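Local atomic coordinates of integron cassette protein Vpc_cass2 (Vibrio paracholerae, PDB entry 3JRT), a protein that is of unknown function but is encoded by a mobile integron gene cassette and folds as an all-helical protein with two chains in its assembly. Residues Q68-V79 with V143-F151. Sequence-based numbering, arbitrary orientation.
Sequences QCIWRLCVYSIV and VQEEIIKMF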
ATOM      1  N   GLN A  68     -12.448   5.584  -5.875  1.00 36.26           N
ATOM      2  CA  GLN A  68     -11.914   5.795  -4.535  1.00 39.92           C
ATOM      3  C   GLN A  68     -10.893   4.723  -4.146  1.00 35.87           C
ATOM      4  O   GLN A  68      -9.902   4.993  -3.467  1.00 40.48           O
ATOM      5  CB  GLN A  68     -13.056   5.835  -3.499  1.00 38.75           C
ATOM      6  CG  GLN A  68     -13.783   7.140  -3.428  1.00 50.94           C
ATOM      7  CD  GLN A  68     -15.006   7.105  -2.479  1.00 77.33           C
ATOM      8  OE1 GLN A  68     -15.843   8.027  -2.487  1.00 81.30           O
ATOM      9  NE2 GLN A  68     -15.112   6.041  -1.667  1.00 76.40           N
ATOM     10  N   CYS A  69     -11.141   3.497  -4.572  1.00 33.78           N
ATOM     11  CA  CYS A  69     -10.253   2.401  -4.207  1.00 31.48           C
ATOM     12  C   CYS A  69      -8.882   2.584  -4.839  1.00 32.35           C
ATOM     13  O   CYS A  69      -7.858   2.286  -4.217  1.00 35.73           O
ATOM     14  CB  CYS A  69     -10.876   1.051  -4.599  1.00 34.43           C
ATOM     15  SG  CYS A  69     -12.235   0.566  -3.533  1.00 45.31           S
ATOM     16  N   ILE A  70      -8.871   3.090  -6.069  1.00 32.80           N
ATOM     17  CA  ILE A  70      -7.627   3.411  -6.758  1.00 36.49           C
ATOM     18  C   ILE A  70      -6.858   4.504  -6.023  1.00 34.33           C
ATOM     19  O   ILE A  70      -5.645   4.407  -5.830  1.00 32.58           O
ATOM     20  CB  ILE A  70      -7.881   3.837  -8.223  1.00 40.80           C
ATOM     21  CG1 ILE A  70      -8.436   2.663  -9.015  1.00 43.63           C
ATOM     22  CG2 ILE A  70      -6.593   4.309  -8.883  1.00 37.31           C
ATOM     23  CD1 ILE A  70      -9.077   3.062 -10.351  1.00 51.46           C
ATOM     24  N   TRP A  71      -7.572   5.559  -5.634  1.00 37.88           N
ATOM     25  CA  TRP A  71      -6.970   6.640  -4.869  1.00 36.70           C
ATOM     26  C   TRP A  71      -6.395   6.144  -3.550  1.00 39.50           C
ATOM     27  O   TRP A  71      -5.292   6.535  -3.169  1.00 40.66           O
ATOM     28  CB  TRP A  71      -7.959   7.820  -4.655  1.00 36.21           C
ATOM     29  CG  TRP A  71      -8.048   8.666  -5.883  1.00 38.97           C
ATOM     30  CD1 TRP A  71      -8.668   8.353  -7.055  1.00 39.94           C
ATOM     31  CD2 TRP A  71      -7.435   9.941  -6.083  1.00 41.47           C
ATOM     32  NE1 TRP A  71      -8.494   9.365  -7.971  1.00 42.50           N
ATOM     33  CE2 TRP A  71      -7.745  10.354  -7.397  1.00 44.12           C
ATOM     34  CE3 TRP A  71      -6.652  10.774  -5.280  1.00 39.25           C
ATOM     35  CZ2 TRP A  71      -7.317  11.576  -7.918  1.00 46.44           C
ATOM     36  CZ3 TRP A  71      -6.203  11.972  -5.808  1.00 45.97           C
ATOM     37  CH2 TRP A  71      -6.551  12.368  -7.111  1.00 48.32           C
ATOM     38  N   ARG A  72      -7.126   5.304  -2.829  1.00 36.83           N
ATOM     39  CA  ARG A  72      -6.548   4.788  -1.580  1.00 33.84           C
ATOM     40  C   ARG A  72      -5.303   3.943  -1.871  1.00 32.05           C
ATOM     41  O   ARG A  72      -4.274   4.107  -1.211  1.00 35.23           O
ATOM     42  CB  ARG A  72      -7.560   4.008  -0.740  1.00 36.85           C
ATOM     43  CG  ARG A  72      -8.753   4.839  -0.253  1.00 45.72           C
ATOM     44  CD  ARG A  72      -9.485   4.119   0.870  1.00 51.46           C
ATOM     45  NE  ARG A  72      -9.981   2.801   0.473  1.00 51.48           N
ATOM     46  CZ  ARG A  72     -11.170   2.597  -0.092  1.00 53.80           C
ATOM     47  NH1 ARG A  72     -11.986   3.617  -0.340  1.00 46.27           N
ATOM     48  NH2 ARG A  72     -11.551   1.370  -0.415  1.00 57.07           N
ATOM     49  N   LEU A  73      -5.393   3.057  -2.864  1.00 27.97           N
ATOM     50  CA  LEU A  73      -4.239   2.233  -3.217  1.00 32.03           C
ATOM     51  C   LEU A  73      -3.001   3.098  -3.372  1.00 36.43           C
ATOM     52  O   LEU A  73      -1.967   2.810  -2.785  1.00 34.70           O
ATOM     53  CB  LEU A  73      -4.480   1.429  -4.510  1.00 32.33           C
ATOM     54  CG  LEU A  73      -3.265   0.647  -5.045  1.00 29.81           C
ATOM     55  CD1 LEU A  73      -2.859  -0.430  -4.043  1.00 26.17           C
ATOM     56  CD2 LEU A  73      -3.555  -0.007  -6.388  1.00 28.21           C
ATOM     57  N   CYS A  74      -3.103   4.157  -4.176  1.00 31.69           N
ATOM     58  CA  CYS A  74      -1.924   4.958  -4.500  1.00 30.61           C
ATOM     59  C   CYS A  74      -1.539   5.915  -3.376  1.00 34.61           C
ATOM     60  O   CYS A  74      -0.362   6.065  -3.015  1.00 35.29           O
ATOM     61  CB  CYS A  74      -2.123   5.704  -5.820  1.00 25.48           C
ATOM     62  SG  CYS A  74      -2.381   4.578  -7.226  1.00 32.84           S
ATOM     63  N   VAL A  75      -2.538   6.544  -2.789  1.00 30.15           N
ATOM     64  CA  VAL A  75      -2.273   7.452  -1.694  1.00 34.30           C
ATOM     65  C   VAL A  75      -1.640   6.748  -0.472  1.00 39.24           C
ATOM     66  O   VAL A  75      -0.674   7.253   0.103  1.00 43.24           O
ATOM     67  CB  VAL A  75      -3.550   8.223  -1.328  1.00 39.60           C
ATOM     68  CG1 VAL A  75      -3.445   8.867   0.065  1.00 34.38           C
ATOM     69  CG2 VAL A  75      -3.859   9.246  -2.433  1.00 35.59           C
ATOM     70  N   TYR A  76      -2.177   5.600  -0.070  1.00 30.61           N
ATOM     71  CA  TYR A  76      -1.577   4.863   1.044  1.00 38.14           C
ATOM     72  C   TYR A  76      -0.093   4.581   0.778  1.00 38.90           C
ATOM     73  O   TYR A  76       0.757   4.694   1.660  1.00 38.39           O
ATOM     74  CB  TYR A  76      -2.333   3.560   1.319  1.00 33.88           C
ATOM     75  CG  TYR A  76      -3.665   3.781   2.024  1.00 39.91           C
ATOM     76  CD1 TYR A  76      -3.927   4.968   2.671  1.00 41.72           C
ATOM     77  CD2 TYR A  76      -4.647   2.788   2.056  1.00 41.82           C
ATOM     78  CE1 TYR A  76      -5.133   5.188   3.327  1.00 49.56           C
ATOM     79  CE2 TYR A  76      -5.865   2.996   2.701  1.00 45.97           C
ATOM     80  CZ  TYR A  76      -6.094   4.208   3.336  1.00 49.54           C
ATOM     81  OH  TYR A  76      -7.268   4.446   3.999  1.00 51.02           O
ATOM     82  N   SER A  77       0.227   4.243  -0.457  1.00 37.14           N
ATOM     83  CA  SER A  77       1.596   3.909  -0.758  1.00 34.62           C
ATOM     84  C   SER A  77       2.457   5.185  -0.656  1.00 35.82           C
ATOM     85  O   SER A  77       3.535   5.189  -0.056  1.00 38.56           O
ATOM     86  CB  SER A  77       1.690   3.273  -2.151  1.00 31.08           C
ATOM     87  OG  SER A  77       3.037   2.996  -2.470  1.00 37.45           O
ATOM     88  N   ILE A  78       1.986   6.263  -1.265  1.00 36.05           N
ATOM     89  CA  ILE A  78       2.661   7.560  -1.127  1.00 35.98           C
ATOM     90  C   ILE A  78       2.880   7.961   0.342  1.00 39.02           C
ATOM     91  O   ILE A  78       3.979   8.356   0.718  1.00 40.59           O
ATOM     92  CB  ILE A  78       1.889   8.650  -1.876  1.00 42.59           C
ATOM     93  CG1 ILE A  78       2.005   8.405  -3.390  1.00 35.27           C
ATOM     94  CG2 ILE A  78       2.368  10.054  -1.463  1.00 35.15           C
ATOM     95  CD1 ILE A  78       1.002   9.221  -4.201  1.00 36.97           C
ATOM     96  N   VAL A  79       1.858   7.843   1.187  1.00 39.51           N
ATOM     97  CA  VAL A  79       2.045   8.288   2.563  1.00 44.53           C
ATOM     98  C   VAL A  79       2.999   7.375   3.328  1.00 48.63           C
ATOM     99  O   VAL A  79       3.825   7.844   4.109  1.00 57.76           O
ATOM    100  CB  VAL A  79       0.699   8.561   3.328  1.00 30.28           C
ATOM    101  CG1 VAL A  79      -0.136   9.613   2.555  1.00 29.51           C
ATOM    102  CG2 VAL A  79      -0.110   7.267   3.561  1.00 32.15           C
ATOM    103  N   VAL A 143     -11.199   9.540   6.054  1.00 56.47           N
ATOM    104  CA  VAL A 143     -10.137   9.270   5.100  1.00 50.30           C
ATOM    105  C   VAL A 143     -10.245  10.203   3.894  1.00 55.25           C
ATOM    106  O   VAL A 143      -9.249  10.788   3.456  1.00 55.25           O
ATOM    107  CB  VAL A 143     -10.134   7.799   4.623  1.00 50.83           C
ATOM    108  CG1 VAL A 143      -9.294   7.650   3.322  1.00 34.43           C
ATOM    109  CG2 VAL A 143      -9.598   6.900   5.721  1.00 40.62           C
ATOM    110  N   GLN A 144     -11.456  10.328   3.359  1.00 52.37           N
ATOM    111  CA  GLN A 144     -11.723  11.250   2.257  1.00 57.23           C
ATOM    112  C   GLN A 144     -11.325  12.697   2.575  1.00 60.62           C
ATOM    113  O   GLN A 144     -10.690  13.364   1.760  1.00 56.92           O
ATOM    114  CB  GLN A 144     -13.196  11.160   1.829  1.00 61.67           C
ATOM    115  CG  GLN A 144     -13.549   9.785   1.240  1.00 71.78           C
ATOM    116  CD  GLN A 144     -12.499   9.309   0.214  1.00 75.87           C
ATOM    117  OE1 GLN A 144     -12.098  10.072  -0.667  1.00 77.00           O
ATOM    118  NE2 GLN A 144     -12.059   8.045   0.328  1.00 74.17           N
ATOM    119  N   GLU A 145     -11.698  13.182   3.757  1.00 61.10           N
ATOM    120  CA  GLU A 145     -11.291  14.515   4.175  1.00 56.72           C
ATOM    121  C   GLU A 145      -9.774  14.638   4.228  1.00 53.42           C
ATOM    122  O   GLU A 145      -9.214  15.614   3.740  1.00 57.08           O
ATOM    123  CB  GLU A 145     -11.879  14.871   5.535  1.00 62.92           C
ATOM    124  CG  GLU A 145     -13.337  15.255   5.494  1.00 65.07           C
ATOM    125  CD  GLU A 145     -13.755  16.027   6.721  1.00 82.14           C
ATOM    126  OE1 GLU A 145     -13.053  15.941   7.756  1.00 83.66           O
ATOM    127  OE2 GLU A 145     -14.781  16.735   6.646  1.00 94.39           O
ATOM    128  N   GLU A 146      -9.113  13.650   4.826  1.00 48.51           N
ATOM    129  CA  GLU A 146      -7.666  13.729   5.008  1.00 48.21           C
ATOM    130  C   GLU A 146      -6.950  13.786   3.673  1.00 53.07           C
ATOM    131  O   GLU A 146      -5.912  14.426   3.539  1.00 60.34           O
ATOM    132  CB  GLU A 146      -7.136  12.570   5.851  1.00 44.27           C
ATOM    133  CG  GLU A 146      -7.470  12.690   7.326  1.00 58.86           C
ATOM    134  CD  GLU A 146      -7.050  14.028   7.927  1.00 70.66           C
ATOM    135  OE1 GLU A 146      -5.952  14.527   7.592  1.00 66.97           O
ATOM    136  OE2 GLU A 146      -7.823  14.577   8.742  1.00 88.81           O
ATOM    137  N   ILE A 147      -7.524  13.126   2.682  1.00 46.80           N
ATOM    138  CA  ILE A 147      -6.928  13.106   1.360  1.00 46.50           C
ATOM    139  C   ILE A 147      -7.000  14.476   0.693  1.00 48.04           C
ATOM    140  O   ILE A 147      -6.081  14.882  -0.019  1.00 51.23           O
ATOM    141  CB  ILE A 147      -7.580  12.038   0.472  1.00 47.71           C
ATOM    142  CG1 ILE A 147      -7.159  10.646   0.955  1.00 43.85           C
ATOM    143  CG2 ILE A 147      -7.156  12.226  -0.970  1.00 44.94           C
ATOM    144  CD1 ILE A 147      -7.767   9.507   0.150  1.00 48.59           C
ATOM    145  N   ILE A 148      -8.092  15.189   0.939  1.00 46.53           N
ATOM    146  CA  ILE A 148      -8.257  16.543   0.433  1.00 44.97           C
ATOM    147  C   ILE A 148      -7.266  17.490   1.145  1.00 57.44           C
ATOM    148  O   ILE A 148      -6.610  18.312   0.508  1.00 62.16           O
ATOM    149  CB  ILE A 148      -9.715  16.992   0.591  1.00 52.93           C
ATOM    150  CG1 ILE A 148     -10.614  16.114  -0.296  1.00 49.88           C
ATOM    151  CG2 ILE A 148      -9.887  18.518   0.304  1.00 41.52           C
ATOM    152  CD1 ILE A 148     -12.090  16.471  -0.222  1.00 54.30           C
ATOM    153  N   LYS A 149      -7.133  17.356   2.457  1.00 56.83           N
ATOM    154  CA  LYS A 149      -6.141  18.136   3.189  1.00 58.51           C
ATOM    155  C   LYS A 149      -4.726  17.893   2.657  1.00 51.71           C
ATOM    156  O   LYS A 149      -3.914  18.802   2.552  1.00 58.90           O
ATOM    157  CB  LYS A 149      -6.193  17.809   4.688  1.00 53.73           C
ATOM    158  CG  LYS A 149      -7.449  18.380   5.397  1.00 61.92           C
ATOM    159  CD  LYS A 149      -7.481  17.963   6.859  1.00 62.29           C
ATOM    160  CE  LYS A 149      -8.797  18.298   7.498  1.00 76.47           C
ATOM    161  NZ  LYS A 149      -8.795  17.865   8.915  1.00 90.91           N
HETATM  162  N   MSE A 150      -4.431  16.656   2.321  1.00 43.23           N
HETATM  163  CA  MSE A 150      -3.084  16.325   1.908  1.00 52.05           C
HETATM  164  C   MSE A 150      -2.765  17.065   0.611  1.00 57.60           C
HETATM  165  O   MSE A 150      -1.684  17.636   0.449  1.00 55.30           O
HETATM  166  CB  MSE A 150      -2.964  14.817   1.721  1.00 45.56           C
HETATM  167  CG  MSE A 150      -1.541  14.323   1.567  1.00 46.39           C
HETATM  168 SE   MSE A 150      -1.461  12.450   1.002  0.88 50.82          SE
HETATM  169  CE  MSE A 150       0.468  12.293   0.775  1.00396.66           C
ATOM    170  N   PHE A 151      -3.732  17.070  -0.300  1.00 54.33           N
ATOM    171  CA  PHE A 151      -3.548  17.678  -1.608  1.00 52.01           C
ATOM    172  C   PHE A 151      -3.787  19.166  -1.577  1.00 52.65           C
ATOM    173  O   PHE A 151      -3.640  19.846  -2.594  1.00 61.98           O
ATOM    174  CB  PHE A 151      -4.481  17.036  -2.625  1.00 52.61           C
ATOM    175  CG  PHE A 151      -4.016  15.691  -3.088  1.00 44.79           C
ATOM    176  CD1 PHE A 151      -2.979  15.582  -3.994  1.00 47.60           C
ATOM    177  CD2 PHE A 151      -4.607  14.544  -2.613  1.00 44.53           C
ATOM    178  CE1 PHE A 151      -2.548  14.349  -4.430  1.00 46.73           C
ATOM    179  CE2 PHE A 151      -4.187  13.309  -3.040  1.00 50.51           C
ATOM    180  CZ  PHE A 151      -3.150  13.207  -3.950  1.00 50.62           C
TER
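W71 meets F151 where helix 64-91 passes helix 140-151. Its CB points toward the other helix. CG lies anti to the carbonyl carbon (chi1 -79°), and the turn about CB-CG sets the benzo edge toward F151. CE3 comes within 4.2 Å of F151 CE2. CZ3 comes closer, at 3.7 Å from F151 CE2, and also borders F151 CZ. The pair is an offset edge-to-face stack, the W71 edge toward the F151 face. The six-membered rings have centroids 5.6 Å apart and planes at 73°. NE1 donates a hydrogen bond to E53 on another helix. F159 adds a second edge-to-face contact to F151, and I147 CG2 lies in plane at the F151 ring edge.

V75 forks between the partners. CG2 reaches the rim of the F151 ring, 4.1 Å from CE2. CG1 faces I147, 4.2 Å from its CG1, and also touches M150 SE. The extended selenomethionine chain carries its methyl on to I78 and V79, but M150 is poorly ordered and its tight approach to V79 is doubtful.

Y76 OH meets the V143 branches, 3.8 Å from CG2. Toward the N-terminal ends of both segments the Q68 and Q144 amides stack nearly parallel, with Q68 NE2 4.2 Å from Q144 NE2. R72 lays its aliphatic part near V143, while NH2 forms a salt bridge with D41 of the second subunit.

The segment axes approach to 11.8 Å and cross at 58°. This is oblique packing of helix 140-151 on helix 64-91 in an all-helical fold, apolar along most of its length, with the amides at the N-terminal end.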